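Local coordinates for protein octaprenyl-diphosphate synthase (PDB 3RMG) that probably acts as a magnesium-dependent prenyltransferase of isoprenoid biosynthesis, in the FPP/GGPP synthase family, at residues V55-T69 with A185-A199. Numbering follows the deposited sequence.
Sequences VLLVARLYGAVTPAT and AALSVQVGEEEVAFA
Two helix-loop-helix corners of the all-helical polyprenyl synthase fold meet here, and the knob between them is Y62, whose side chain drops into a hole lined by A186, E195, F198 and A199. With CG anti to its own carbonyl carbon (chi1 -55°), the ring reaches across to helix 193-217. V191 CG2 sits over one face, 4.2 Å from the centroid of the Y62 ring and close to the ring normal, a CH-pi contact, while L61 CB lies over the opposite face, so the phenol is clamped flat. Near its root, V191 CG1 comes within 3.5 Å of Y62 CB, and V189 CG2 also packs there. The far end runs past E195 CB to bring Y62 OH 3.3 Å from F198 CD1. Replacing Y62 by an alanine is likely to empty the hole among A186, E195, F198 and A199 and to leave V191 CG2 without the ring face it rests on. Deeper in, small residues let the backbones close up: A185 CB presses on V55 O and on V58 CG1, the latter at 3.6 Å. The polar end is a short chain of hydrogen bonds: T69 OG1 donates to S188 OG at 2.7 Å, and S188 OG in turn donates to A185 O at 2.6 Å. T69 OG1 also accepts from T66 N, half of the capping box that starts helix 67-90; T66 OG1 adds a weak bond to S188 O. Helix 309-323 and L305 flank L61, with L305 also touching F198, whereas at the polar end I134 of helix 132-154 packs against S188.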
ATOM      1  N   VAL A  55      -6.396  21.448  -4.916  1.00 37.61           N
ATOM      2  CA  VAL A  55      -5.604  21.614  -3.707  1.00 38.41           C
ATOM      3  C   VAL A  55      -5.003  23.018  -3.666  1.00 40.08           C
ATOM      4  O   VAL A  55      -5.058  23.695  -2.641  1.00 38.57           O
ATOM      5  CB  VAL A  55      -4.453  20.583  -3.630  1.00 39.91           C
ATOM      6  CG1 VAL A  55      -3.555  20.890  -2.418  1.00 33.86           C
ATOM      7  CG2 VAL A  55      -5.005  19.145  -3.575  1.00 36.82           C
ATOM      8  N   LEU A  56      -4.438  23.450  -4.793  1.00 36.18           N
ATOM      9  CA  LEU A  56      -3.794  24.750  -4.877  1.00 38.27           C
ATOM     10  C   LEU A  56      -4.800  25.878  -4.713  1.00 41.98           C
ATOM     11  O   LEU A  56      -4.573  26.796  -3.911  1.00 42.67           O
ATOM     12  CB  LEU A  56      -2.998  24.894  -6.184  1.00 36.68           C
ATOM     13  CG  LEU A  56      -1.968  23.772  -6.378  1.00 41.75           C
ATOM     14  CD1 LEU A  56      -1.248  23.887  -7.689  1.00 33.51           C
ATOM     15  CD2 LEU A  56      -0.975  23.752  -5.227  1.00 35.26           C
ATOM     16  N   LEU A  57      -5.913  25.824  -5.448  1.00 33.87           N
ATOM     17  CA  LEU A  57      -6.901  26.904  -5.324  1.00 34.47           C
ATOM     18  C   LEU A  57      -7.429  27.035  -3.893  1.00 35.22           C
ATOM     19  O   LEU A  57      -7.496  28.147  -3.360  1.00 33.83           O
ATOM     20  CB  LEU A  57      -8.049  26.771  -6.329  1.00 30.03           C
ATOM     21  CG  LEU A  57      -7.735  26.930  -7.823  1.00 31.78           C
ATOM     22  CD1 LEU A  57      -8.908  26.553  -8.652  1.00 31.61           C
ATOM     23  CD2 LEU A  57      -7.286  28.341  -8.175  1.00 38.19           C
ATOM     24  N   VAL A  58      -7.797  25.918  -3.260  1.00 38.82           N
ATOM     25  CA  VAL A  58      -8.350  25.975  -1.885  1.00 31.89           C
ATOM     26  C   VAL A  58      -7.356  26.592  -0.907  1.00 31.91           C
ATOM     27  O   VAL A  58      -7.730  27.385  -0.053  1.00 40.09           O
ATOM     28  CB  VAL A  58      -8.787  24.565  -1.363  1.00 34.64           C
ATOM     29  CG1 VAL A  58      -9.000  24.569   0.173  1.00 31.80           C
ATOM     30  CG2 VAL A  58     -10.031  24.136  -2.045  1.00 30.58           C
ATOM     31  N   ALA A  59      -6.089  26.217  -1.019  1.00 30.93           N
ATOM     32  CA  ALA A  59      -5.073  26.766  -0.118  1.00 41.01           C
ATOM     33  C   ALA A  59      -4.963  28.272  -0.311  1.00 39.65           C
ATOM     34  O   ALA A  59      -4.848  29.039   0.660  1.00 32.15           O
ATOM     35  CB  ALA A  59      -3.714  26.085  -0.330  1.00 36.26           C
ATOM     36  N   ARG A  60      -5.034  28.695  -1.570  1.00 36.36           N
ATOM     37  CA  ARG A  60      -4.941  30.115  -1.898  1.00 35.10           C
ATOM     38  C   ARG A  60      -6.156  30.907  -1.403  1.00 41.84           C
ATOM     39  O   ARG A  60      -6.092  32.133  -1.279  1.00 46.15           O
ATOM     40  CB  ARG A  60      -4.688  30.326  -3.395  1.00 31.35           C
ATOM     41  CG  ARG A  60      -3.234  30.014  -3.821  1.00 31.57           C
ATOM     42  CD  ARG A  60      -2.225  31.063  -3.339  1.00 41.13           C
ATOM     43  NE  ARG A  60      -2.559  32.381  -3.869  1.00 45.48           N
ATOM     44  CZ  ARG A  60      -2.249  32.785  -5.100  1.00 62.41           C
ATOM     45  NH1 ARG A  60      -1.578  31.980  -5.922  1.00 59.39           N
ATOM     46  NH2 ARG A  60      -2.607  33.996  -5.512  1.00 67.64           N
ATOM     47  N   LEU A  61      -7.255  30.226  -1.085  1.00 41.58           N
ATOM     48  CA  LEU A  61      -8.342  30.922  -0.390  1.00 46.16           C
ATOM     49  C   LEU A  61      -7.852  31.485   0.942  1.00 47.58           C
ATOM     50  O   LEU A  61      -8.321  32.523   1.382  1.00 48.04           O
ATOM     51  CB  LEU A  61      -9.542  30.012  -0.137  1.00 39.89           C
ATOM     52  CG  LEU A  61     -10.453  29.679  -1.309  1.00 48.63           C
ATOM     53  CD1 LEU A  61     -11.528  28.706  -0.856  1.00 46.89           C
ATOM     54  CD2 LEU A  61     -11.071  30.959  -1.871  1.00 42.48           C
ATOM     55  N   TYR A  62      -6.898  30.804   1.572  1.00 50.43           N
ATOM     56  CA  TYR A  62      -6.499  31.137   2.945  1.00 48.87           C
ATOM     57  C   TYR A  62      -5.128  31.781   3.067  1.00 52.12           C
ATOM     58  O   TYR A  62      -4.887  32.568   3.979  1.00 54.43           O
ATOM     59  CB  TYR A  62      -6.541  29.884   3.814  1.00 46.69           C
ATOM     60  CG  TYR A  62      -7.880  29.225   3.773  1.00 46.10           C
ATOM     61  CD1 TYR A  62      -9.002  29.876   4.265  1.00 46.48           C
ATOM     62  CD2 TYR A  62      -8.036  27.965   3.222  1.00 51.10           C
ATOM     63  CE1 TYR A  62     -10.246  29.284   4.220  1.00 45.93           C
ATOM     64  CE2 TYR A  62      -9.267  27.360   3.165  1.00 46.54           C
ATOM     65  CZ  TYR A  62     -10.377  28.027   3.665  1.00 51.84           C
ATOM     66  OH  TYR A  62     -11.619  27.428   3.610  1.00 46.25           O
ATOM     67  N   GLY A  63      -4.219  31.432   2.165  1.00 54.65           N
ATOM     68  CA  GLY A  63      -2.865  31.954   2.244  1.00 57.53           C
ATOM     69  C   GLY A  63      -2.013  31.600   1.049  1.00 54.96           C
ATOM     70  O   GLY A  63      -2.515  31.335  -0.038  1.00 60.23           O
ATOM     71  N   ALA A  64      -0.707  31.613   1.249  1.00 52.26           N
ATOM     72  CA  ALA A  64       0.201  31.232   0.193  1.00 50.26           C
ATOM     73  C   ALA A  64       0.393  29.727   0.276  1.00 48.00           C
ATOM     74  O   ALA A  64       0.310  29.138   1.347  1.00 49.95           O
ATOM     75  CB  ALA A  64       1.536  31.953   0.340  1.00 46.23           C
ATOM     76  N   VAL A  65       0.640  29.119  -0.870  1.00 43.73           N
ATOM     77  CA  VAL A  65       0.932  27.705  -0.954  1.00 44.41           C
ATOM     78  C   VAL A  65       2.272  27.419  -0.293  1.00 49.56           C
ATOM     79  O   VAL A  65       3.275  28.065  -0.614  1.00 47.77           O
ATOM     80  CB  VAL A  65       1.037  27.297  -2.428  1.00 48.34           C
ATOM     81  CG1 VAL A  65       1.798  25.983  -2.582  1.00 42.12           C
ATOM     82  CG2 VAL A  65      -0.344  27.260  -3.064  1.00 36.94           C
ATOM     83  N   THR A  66       2.289  26.457   0.626  1.00 50.95           N
ATOM     84  CA  THR A  66       3.522  26.053   1.295  1.00 50.76           C
ATOM     85  C   THR A  66       3.985  24.727   0.715  1.00 49.48           C
ATOM     86  O   THR A  66       3.251  24.078  -0.027  1.00 46.71           O
ATOM     87  CB  THR A  66       3.317  25.870   2.808  1.00 51.38           C
ATOM     88  OG1 THR A  66       2.536  24.693   3.037  1.00 62.42           O
ATOM     89  CG2 THR A  66       2.596  27.060   3.404  1.00 48.03           C
ATOM     90  N   PRO A  67       5.210  24.314   1.056  1.00 49.79           N
ATOM     91  CA  PRO A  67       5.725  23.023   0.607  1.00 48.28           C
ATOM     92  C   PRO A  67       4.874  21.866   1.149  1.00 45.79           C
ATOM     93  O   PRO A  67       4.792  20.812   0.524  1.00 43.46           O
ATOM     94  CB  PRO A  67       7.144  22.978   1.198  1.00 56.28           C
ATOM     95  CG  PRO A  67       7.483  24.394   1.566  1.00 50.70           C
ATOM     96  CD  PRO A  67       6.170  25.043   1.903  1.00 53.77           C
ATOM     97  N   ALA A  68       4.231  22.075   2.291  1.00 43.06           N
ATOM     98  CA  ALA A  68       3.254  21.106   2.815  1.00 45.43           C
ATOM     99  C   ALA A  68       2.050  20.924   1.878  1.00 44.24           C
ATOM    100  O   ALA A  68       1.536  19.816   1.733  1.00 41.15           O
ATOM    101  CB  ALA A  68       2.780  21.513   4.222  1.00 43.37           C
ATOM    102  N   THR A  69       1.606  22.013   1.248  1.00 40.47           N
ATOM    103  CA  THR A  69       0.487  21.953   0.309  1.00 35.33           C
ATOM    104  C   THR A  69       0.864  21.087  -0.869  1.00 36.69           C
ATOM    105  O   THR A  69       0.107  20.214  -1.274  1.00 42.70           O
ATOM    106  CB  THR A  69       0.128  23.351  -0.235  1.00 40.42           C
ATOM    107  OG1 THR A  69      -0.104  24.248   0.853  1.00 41.74           O
ATOM    108  CG2 THR A  69      -1.112  23.291  -1.090  1.00 35.51           C
ATOM    109  N   ALA A 185      -5.730  20.660   1.670  1.00 36.11           N
ATOM    110  CA  ALA A 185      -5.300  21.994   1.238  1.00 38.80           C
ATOM    111  C   ALA A 185      -5.393  22.988   2.397  1.00 35.22           C
ATOM    112  O   ALA A 185      -4.458  23.741   2.623  1.00 42.01           O
ATOM    113  CB  ALA A 185      -6.105  22.489   0.018  1.00 30.92           C
ATOM    114  N   ALA A 186      -6.510  22.974   3.127  1.00 33.19           N
ATOM    115  CA  ALA A 186      -6.721  23.875   4.283  1.00 38.48           C
ATOM    116  C   ALA A 186      -5.803  23.580   5.483  1.00 36.61           C
ATOM    117  O   ALA A 186      -5.188  24.477   6.030  1.00 43.94           O
ATOM    118  CB  ALA A 186      -8.210  23.863   4.738  1.00 31.31           C
ATOM    119  N   LEU A 187      -5.729  22.328   5.908  1.00 36.82           N
ATOM    120  CA  LEU A 187      -4.772  21.962   6.940  1.00 37.92           C
ATOM    121  C   LEU A 187      -3.347  22.437   6.606  1.00 40.29           C
ATOM    122  O   LEU A 187      -2.605  22.871   7.494  1.00 39.51           O
ATOM    123  CB  LEU A 187      -4.770  20.452   7.162  1.00 36.82           C
ATOM    124  CG  LEU A 187      -6.054  19.860   7.745  1.00 36.57           C
ATOM    125  CD1 LEU A 187      -6.100  18.348   7.485  1.00 28.92           C
ATOM    126  CD2 LEU A 187      -6.207  20.195   9.217  1.00 32.76           C
ATOM    127  N   SER A 188      -2.975  22.376   5.330  1.00 38.71           N
ATOM    128  CA  SER A 188      -1.600  22.685   4.917  1.00 38.70           C
ATOM    129  C   SER A 188      -1.218  24.144   5.124  1.00 45.15           C
ATOM    130  O   SER A 188      -0.037  24.460   5.195  1.00 49.08           O
ATOM    131  CB  SER A 188      -1.366  22.301   3.453  1.00 38.17           C
ATOM    132  OG  SER A 188      -1.920  23.266   2.569  1.00 39.61           O
ATOM    133  N   VAL A 189      -2.214  25.022   5.206  1.00 48.25           N
ATOM    134  CA  VAL A 189      -1.982  26.445   5.457  1.00 46.43           C
ATOM    135  C   VAL A 189      -2.456  26.789   6.862  1.00 48.79           C
ATOM    136  O   VAL A 189      -2.517  27.945   7.253  1.00 48.88           O
ATOM    137  CB  VAL A 189      -2.672  27.364   4.396  1.00 48.93           C
ATOM    138  CG1 VAL A 189      -2.092  27.109   3.005  1.00 49.67           C
ATOM    139  CG2 VAL A 189      -4.174  27.135   4.361  1.00 45.97           C
ATOM    140  N   GLN A 190      -2.801  25.761   7.619  1.00 53.39           N
ATOM    141  CA  GLN A 190      -2.997  25.904   9.058  1.00 58.62           C
ATOM    142  C   GLN A 190      -4.119  26.847   9.466  1.00 58.58           C
ATOM    143  O   GLN A 190      -3.939  27.658  10.371  1.00 65.03           O
ATOM    144  CB  GLN A 190      -1.696  26.368   9.711  1.00 56.60           C
ATOM    145  CG  GLN A 190      -0.524  25.463   9.413  1.00 65.13           C
ATOM    146  CD  GLN A 190       0.699  25.832  10.209  1.00 77.06           C
ATOM    147  OE1 GLN A 190       0.989  27.011  10.411  1.00 85.85           O
ATOM    148  NE2 GLN A 190       1.427  24.825  10.673  1.00 77.68           N
ATOM    149  N   VAL A 191      -5.276  26.740   8.826  1.00 53.67           N
ATOM    150  CA  VAL A 191      -6.421  27.539   9.256  1.00 49.72           C
ATOM    151  C   VAL A 191      -7.263  26.762  10.268  1.00 49.57           C
ATOM    152  O   VAL A 191      -6.982  25.602  10.561  1.00 50.14           O
ATOM    153  CB  VAL A 191      -7.256  28.013   8.061  1.00 53.01           C
ATOM    154  CG1 VAL A 191      -6.441  29.000   7.226  1.00 46.57           C
ATOM    155  CG2 VAL A 191      -7.681  26.822   7.202  1.00 51.12           C
ATOM    156  N   GLY A 192      -8.285  27.400  10.819  1.00 51.09           N
ATOM    157  CA  GLY A 192      -9.091  26.764  11.858  1.00 47.77           C
ATOM    158  C   GLY A 192      -9.944  25.590  11.389  1.00 48.30           C
ATOM    159  O   GLY A 192     -10.062  25.318  10.180  1.00 43.94           O
ATOM    160  N   GLU A 193     -10.551  24.910  12.357  1.00 40.32           N
ATOM    161  CA  GLU A 193     -11.364  23.718  12.122  1.00 53.98           C
ATOM    162  C   GLU A 193     -12.552  23.960  11.189  1.00 50.92           C
ATOM    163  O   GLU A 193     -12.879  23.112  10.356  1.00 53.84           O
ATOM    164  CB  GLU A 193     -11.849  23.128  13.455  1.00 54.78           C
ATOM    165  CG  GLU A 193     -10.730  22.525  14.304  1.00 62.42           C
ATOM    166  CD  GLU A 193     -11.242  21.825  15.558  1.00 75.57           C
ATOM    167  OE1 GLU A 193     -12.396  21.337  15.555  1.00 77.05           O
ATOM    168  OE2 GLU A 193     -10.481  21.763  16.549  1.00 78.03           O
ATOM    169  N   GLU A 194     -13.183  25.120  11.313  1.00 47.43           N
ATOM    170  CA  GLU A 194     -14.347  25.418  10.493  1.00 53.63           C
ATOM    171  C   GLU A 194     -13.972  25.613   9.022  1.00 52.78           C
ATOM    172  O   GLU A 194     -14.701  25.193   8.122  1.00 47.02           O
ATOM    173  CB  GLU A 194     -15.109  26.634  11.024  1.00 59.28           C
ATOM    174  CG  GLU A 194     -14.559  27.979  10.577  1.00 74.69           C
ATOM    175  CD  GLU A 194     -13.732  28.667  11.646  1.00 87.41           C
ATOM    176  OE1 GLU A 194     -12.750  28.066  12.135  1.00 88.60           O
ATOM    177  OE2 GLU A 194     -14.068  29.823  11.985  1.00 97.12           O
ATOM    178  N   GLU A 195     -12.824  26.233   8.782  1.00 47.58           N
ATOM    179  CA  GLU A 195     -12.367  26.435   7.418  1.00 43.73           C
ATOM    180  C   GLU A 195     -11.995  25.102   6.787  1.00 39.81           C
ATOM    181  O   GLU A 195     -12.344  24.826   5.628  1.00 44.39           O
ATOM    182  CB  GLU A 195     -11.209  27.434   7.390  1.00 52.35           C
ATOM    183  CG  GLU A 195     -11.611  28.826   7.888  1.00 62.07           C
ATOM    184  CD  GLU A 195     -10.496  29.547   8.631  1.00 84.00           C
ATOM    185  OE1 GLU A 195      -9.879  28.937   9.536  1.00 89.82           O
ATOM    186  OE2 GLU A 195     -10.251  30.734   8.318  1.00 89.01           O
ATOM    187  N   VAL A 196     -11.315  24.260   7.560  1.00 36.48           N
ATOM    188  CA  VAL A 196     -11.008  22.889   7.146  1.00 32.67           C
ATOM    189  C   VAL A 196     -12.304  22.126   6.860  1.00 36.42           C
ATOM    190  O   VAL A 196     -12.414  21.447   5.847  1.00 43.41           O
ATOM    191  CB  VAL A 196     -10.180  22.160   8.232  1.00 38.07           C
ATOM    192  CG1 VAL A 196     -10.113  20.697   7.961  1.00 31.18           C
ATOM    193  CG2 VAL A 196      -8.768  22.747   8.303  1.00 39.75           C
ATOM    194  N   ALA A 197     -13.296  22.266   7.740  1.00 36.03           N
ATOM    195  CA  ALA A 197     -14.594  21.625   7.529  1.00 36.21           C
ATOM    196  C   ALA A 197     -15.297  22.216   6.309  1.00 37.82           C
ATOM    197  O   ALA A 197     -15.950  21.502   5.524  1.00 35.33           O
ATOM    198  CB  ALA A 197     -15.489  21.763   8.783  1.00 35.64           C
ATOM    199  N   PHE A 198     -15.171  23.525   6.151  1.00 30.29           N
ATOM    200  CA  PHE A 198     -15.740  24.187   4.984  1.00 31.70           C
ATOM    201  C   PHE A 198     -15.108  23.665   3.684  1.00 33.17           C
ATOM    202  O   PHE A 198     -15.804  23.427   2.695  1.00 34.35           O
ATOM    203  CB  PHE A 198     -15.572  25.693   5.128  1.00 26.93           C
ATOM    204  CG  PHE A 198     -15.704  26.461   3.844  1.00 31.89           C
ATOM    205  CD1 PHE A 198     -14.704  26.398   2.875  1.00 41.33           C
ATOM    206  CD2 PHE A 198     -16.784  27.317   3.637  1.00 31.99           C
ATOM    207  CE1 PHE A 198     -14.799  27.143   1.693  1.00 42.54           C
ATOM    208  CE2 PHE A 198     -16.884  28.059   2.467  1.00 39.99           C
ATOM    209  CZ  PHE A 198     -15.883  27.970   1.489  1.00 33.08           C
ATOM    210  N   ALA A 199     -13.793  23.466   3.699  1.00 31.73           N
ATOM    211  CA  ALA A 199     -13.069  23.028   2.502  1.00 27.63           C
ATOM    212  C   ALA A 199     -13.449  21.594   2.160  1.00 33.74           C
ATOM    213  O   ALA A 199     -13.658  21.263   0.977  1.00 35.49           O
ATOM    214  CB  ALA A 199     -11.553  23.134   2.727  1.00 27.64           C
TER